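Local coordinates for molybdenum ABC transporter, periplasmic molybdenum-binding protein (PDB 4RXL) that binds tungstate in a cleft between two lobes and probably delivers molybdate or tungstate to a ModB-ModC membrane transporter, at residues A126-G138 with A186-P198. Residues are numbered along the deposited sequence; the frame is centred on the assembly and turned at random.
With WO4 (tungstate(VI)ion), chain B.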
# COMPACT_ATOMS: atom_id res chain seq x y z
N ALA A 126 4.78 -0.82 2.38
CA ALA A 126 4.48 0.14 3.44
C ALA A 126 5.50 0.09 4.57
O ALA A 126 5.77 1.11 5.22
CB ALA A 126 3.10 -0.12 4.01
N GLY A 127 6.01 -1.11 4.87
CA GLY A 127 7.10 -1.24 5.85
C GLY A 127 8.42 -0.65 5.37
O GLY A 127 9.15 -0.04 6.15
N MET A 128 8.78 -0.90 4.11
CA MET A 128 10.00 -0.34 3.52
C MET A 128 9.96 1.20 3.52
O MET A 128 10.96 1.85 3.90
CB MET A 128 10.22 -0.84 2.10
CG MET A 128 10.44 -2.35 1.96
SD MET A 128 10.39 -3.04 0.26
CE MET A 128 11.72 -2.15 -0.53
N TYR A 129 8.81 1.77 3.13
CA TYR A 129 8.67 3.23 3.15
C TYR A 129 8.72 3.75 4.59
O TYR A 129 9.33 4.77 4.83
CB TYR A 129 7.35 3.68 2.52
CG TYR A 129 7.14 3.35 1.05
CD1 TYR A 129 7.99 3.81 0.05
CD2 TYR A 129 6.01 2.65 0.67
CE1 TYR A 129 7.73 3.55 -1.30
CE2 TYR A 129 5.74 2.37 -0.67
CZ TYR A 129 6.62 2.80 -1.65
OH TYR A 129 6.31 2.52 -2.97
N ALA A 130 8.08 3.07 5.51
CA ALA A 130 8.18 3.42 6.94
C ALA A 130 9.61 3.44 7.46
O ALA A 130 10.04 4.41 8.12
CB ALA A 130 7.34 2.48 7.78
N LYS A 131 10.37 2.40 7.14
CA LYS A 131 11.74 2.34 7.59
C LYS A 131 12.56 3.49 7.02
O LYS A 131 13.32 4.12 7.76
CB LYS A 131 12.36 1.01 7.19
CG LYS A 131 13.77 0.85 7.72
CD LYS A 131 14.35 -0.51 7.39
CE LYS A 131 15.83 -0.51 7.67
NZ LYS A 131 16.41 -1.86 7.46
N GLN A 132 12.38 3.76 5.73
CA GLN A 132 13.04 4.93 5.08
C GLN A 132 12.74 6.22 5.84
O GLN A 132 13.65 7.00 6.14
CB GLN A 132 12.62 5.06 3.63
CG GLN A 132 13.16 3.99 2.68
CD GLN A 132 12.53 4.01 1.27
OE1 GLN A 132 11.66 4.80 0.95
NE2 GLN A 132 12.97 3.08 0.44
N ALA A 133 11.46 6.46 6.11
CA ALA A 133 11.05 7.69 6.79
C ALA A 133 11.61 7.80 8.21
O ALA A 133 12.00 8.88 8.63
CB ALA A 133 9.53 7.80 6.82
N LEU A 134 11.66 6.69 8.95
CA LEU A 134 12.23 6.71 10.28
C LEU A 134 13.74 6.88 10.27
O LEU A 134 14.29 7.58 11.13
CB LEU A 134 11.85 5.44 11.03
CG LEU A 134 10.36 5.31 11.32
CD1 LEU A 134 10.05 3.93 11.87
CD2 LEU A 134 9.86 6.40 12.25
N GLN A 135 14.41 6.25 9.30
CA GLN A 135 15.83 6.51 9.06
C GLN A 135 16.08 8.00 8.76
O GLN A 135 16.97 8.62 9.34
CB GLN A 135 16.36 5.64 7.91
CG GLN A 135 16.59 4.19 8.27
CD GLN A 135 16.95 3.33 7.07
OE1 GLN A 135 16.49 3.56 5.96
NE2 GLN A 135 17.77 2.31 7.31
N HIS A 136 15.27 8.57 7.87
CA HIS A 136 15.39 9.98 7.52
C HIS A 136 15.19 10.89 8.72
O HIS A 136 15.89 11.90 8.83
CB HIS A 136 14.39 10.34 6.43
CG HIS A 136 14.44 11.78 6.02
ND1 HIS A 136 13.54 12.71 6.48
CD2 HIS A 136 15.25 12.43 5.16
CE1 HIS A 136 13.82 13.89 5.96
NE2 HIS A 136 14.84 13.74 5.13
N ALA A 137 14.24 10.55 9.60
CA ALA A 137 14.02 11.29 10.88
C ALA A 137 15.17 11.14 11.90
O ALA A 137 15.24 11.89 12.89
CB ALA A 137 12.73 10.83 11.54
N GLY A 138 16.06 10.18 11.68
CA GLY A 138 17.19 9.97 12.58
C GLY A 138 16.80 9.23 13.85
O GLY A 138 17.51 9.32 14.87
N ALA A 186 1.77 13.73 8.33
CA ALA A 186 2.19 13.07 7.13
C ALA A 186 3.70 13.20 7.03
O ALA A 186 4.26 14.24 7.35
CB ALA A 186 1.53 13.72 5.93
N PHE A 187 4.35 12.15 6.54
CA PHE A 187 5.79 12.18 6.31
C PHE A 187 6.13 13.03 5.09
O PHE A 187 5.37 13.04 4.11
CB PHE A 187 6.33 10.75 6.16
CG PHE A 187 6.28 9.98 7.42
CD1 PHE A 187 7.28 10.12 8.36
CD2 PHE A 187 5.20 9.17 7.69
CE1 PHE A 187 7.22 9.42 9.53
CE2 PHE A 187 5.12 8.47 8.87
CZ PHE A 187 6.13 8.61 9.79
N SER A 188 7.28 13.69 5.12
CA SER A 188 7.69 14.57 4.01
C SER A 188 8.06 13.76 2.75
O SER A 188 8.47 12.61 2.82
CB SER A 188 8.87 15.45 4.43
OG SER A 188 10.01 14.66 4.50
N ALA A 189 7.96 14.40 1.59
CA ALA A 189 8.37 13.79 0.33
C ALA A 189 9.85 13.38 0.31
O ALA A 189 10.23 12.43 -0.36
CB ALA A 189 8.09 14.76 -0.82
N GLN A 190 10.66 14.09 1.07
CA GLN A 190 12.09 13.82 1.17
C GLN A 190 12.41 12.58 2.00
O GLN A 190 13.52 12.04 1.93
CB GLN A 190 12.79 15.03 1.79
CG GLN A 190 12.88 16.22 0.85
CD GLN A 190 11.55 16.92 0.65
OE1 GLN A 190 10.76 17.02 1.58
NE2 GLN A 190 11.31 17.39 -0.55
N SER A 191 11.44 12.14 2.79
CA SER A 191 11.70 11.09 3.80
C SER A 191 11.69 9.65 3.31
O SER A 191 12.15 8.74 4.01
CB SER A 191 10.74 11.26 4.96
OG SER A 191 9.48 10.78 4.62
N HIS A 192 11.15 9.41 2.12
CA HIS A 192 11.09 8.06 1.55
C HIS A 192 11.01 8.15 0.03
O HIS A 192 10.76 9.23 -0.51
CB HIS A 192 9.88 7.27 2.12
CG HIS A 192 8.56 7.96 1.92
ND1 HIS A 192 7.88 7.91 0.72
CD2 HIS A 192 7.85 8.77 2.73
CE1 HIS A 192 6.77 8.63 0.82
NE2 HIS A 192 6.72 9.15 2.03
N GLN A 193 11.18 7.02 -0.64
CA GLN A 193 11.00 6.98 -2.06
C GLN A 193 9.55 7.28 -2.42
O GLN A 193 8.64 6.89 -1.73
CB GLN A 193 11.38 5.61 -2.60
CG GLN A 193 12.88 5.40 -2.76
CD GLN A 193 13.48 6.26 -3.86
OE1 GLN A 193 14.23 7.20 -3.61
NE2 GLN A 193 13.12 5.97 -5.09
N PRO A 194 9.34 8.01 -3.50
CA PRO A 194 7.98 8.28 -3.94
C PRO A 194 7.15 6.99 -4.07
O PRO A 194 7.59 6.02 -4.68
CB PRO A 194 8.17 8.96 -5.29
CG PRO A 194 9.54 9.54 -5.25
CD PRO A 194 10.35 8.64 -4.37
N ILE A 195 5.97 6.98 -3.47
CA ILE A 195 5.09 5.82 -3.49
C ILE A 195 4.31 5.76 -4.79
O ILE A 195 3.59 6.69 -5.13
CB ILE A 195 4.12 5.87 -2.33
CG1 ILE A 195 4.90 5.93 -1.03
CG2 ILE A 195 3.17 4.67 -2.37
CD1 ILE A 195 4.10 6.48 0.14
N ARG A 196 4.54 4.69 -5.55
CA ARG A 196 3.99 4.53 -6.88
C ARG A 196 3.52 3.09 -7.02
O ARG A 196 4.18 2.18 -6.52
CB ARG A 196 5.03 4.82 -7.94
CG ARG A 196 5.62 6.21 -7.89
CD ARG A 196 4.66 7.27 -8.39
NE ARG A 196 5.26 8.61 -8.36
CZ ARG A 196 5.26 9.44 -7.30
NH1 ARG A 196 5.86 10.62 -7.43
NH2 ARG A 196 4.69 9.11 -6.12
N TYR A 197 2.36 2.91 -7.65
CA TYR A 197 1.72 1.62 -7.86
C TYR A 197 1.78 1.19 -9.31
O TYR A 197 1.00 1.66 -10.12
CB TYR A 197 0.23 1.69 -7.49
CG TYR A 197 -0.04 1.86 -6.03
CD1 TYR A 197 0.10 3.07 -5.44
CD2 TYR A 197 -0.49 0.78 -5.22
CE1 TYR A 197 -0.13 3.24 -4.07
CE2 TYR A 197 -0.76 0.95 -3.88
CZ TYR A 197 -0.60 2.19 -3.31
OH TYR A 197 -0.83 2.39 -1.96
N PRO A 198 2.70 0.31 -9.66
CA PRO A 198 2.64 -0.25 -11.00
C PRO A 198 1.54 -1.29 -11.18
O PRO A 198 1.20 -2.02 -10.27
CB PRO A 198 4.00 -0.92 -11.17
CG PRO A 198 4.45 -1.23 -9.79
CD PRO A 198 3.85 -0.18 -8.89
W WO4 B . 1.07 -2.96 0.87
O1 WO4 B . 0.44 -3.99 2.48
O2 WO4 B . 2.54 -1.58 1.24
O3 WO4 B . 1.79 -4.29 -0.53
O4 WO4 B . -0.50 -1.90 0.06
O HOH W 1 7.82 2.80 -5.31
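Y129 lays one face of its ring on I195, whose CG1 stands 3.5 Å from the ring centroid and only 8° off the ring normal, a CH-pi contact made almost over the centre. The tyrosine reaches along the 192-196 backbone toward I195 and R196. Its hydroxyl bonds to A59 O, and a water lying in the ring plane donates to Y129 OH at 2.8 Å and, at greater length, to P194 O. The side chain of Y129 also touches that of Y171, which hydrogen-bonds tungstate. Q132 turns its amide oxygen to the loop: Q193 N gives OE1 a nearly straight bond of 2.8 Å (168° at the hydrogen), tilted 35° from the amide plane. A133 CB packs against F187 CD1 at 3.6 Å and also touches S191 OG, while A133 CA lies 3.2 Å from S191 O in a bent CA-H...O contact. Farther along, H136 has CG anti to the backbone N, which sets its imidazole across S191; S191 CA and Q190 O lie over the same ring face. That serine donates OG to S188 O, which also accepts S191 N, closing the turn that the helix packs against. Across the interface, then, a single direct hydrogen bond accompanies apolar, CH-pi and CH-O contacts, and the helix whose A126 N donates to tungstate O2 at 2.6 Å meets the loop between strands 181-186 and 195-201 mainly through close packing, with Y129 bridging to A59.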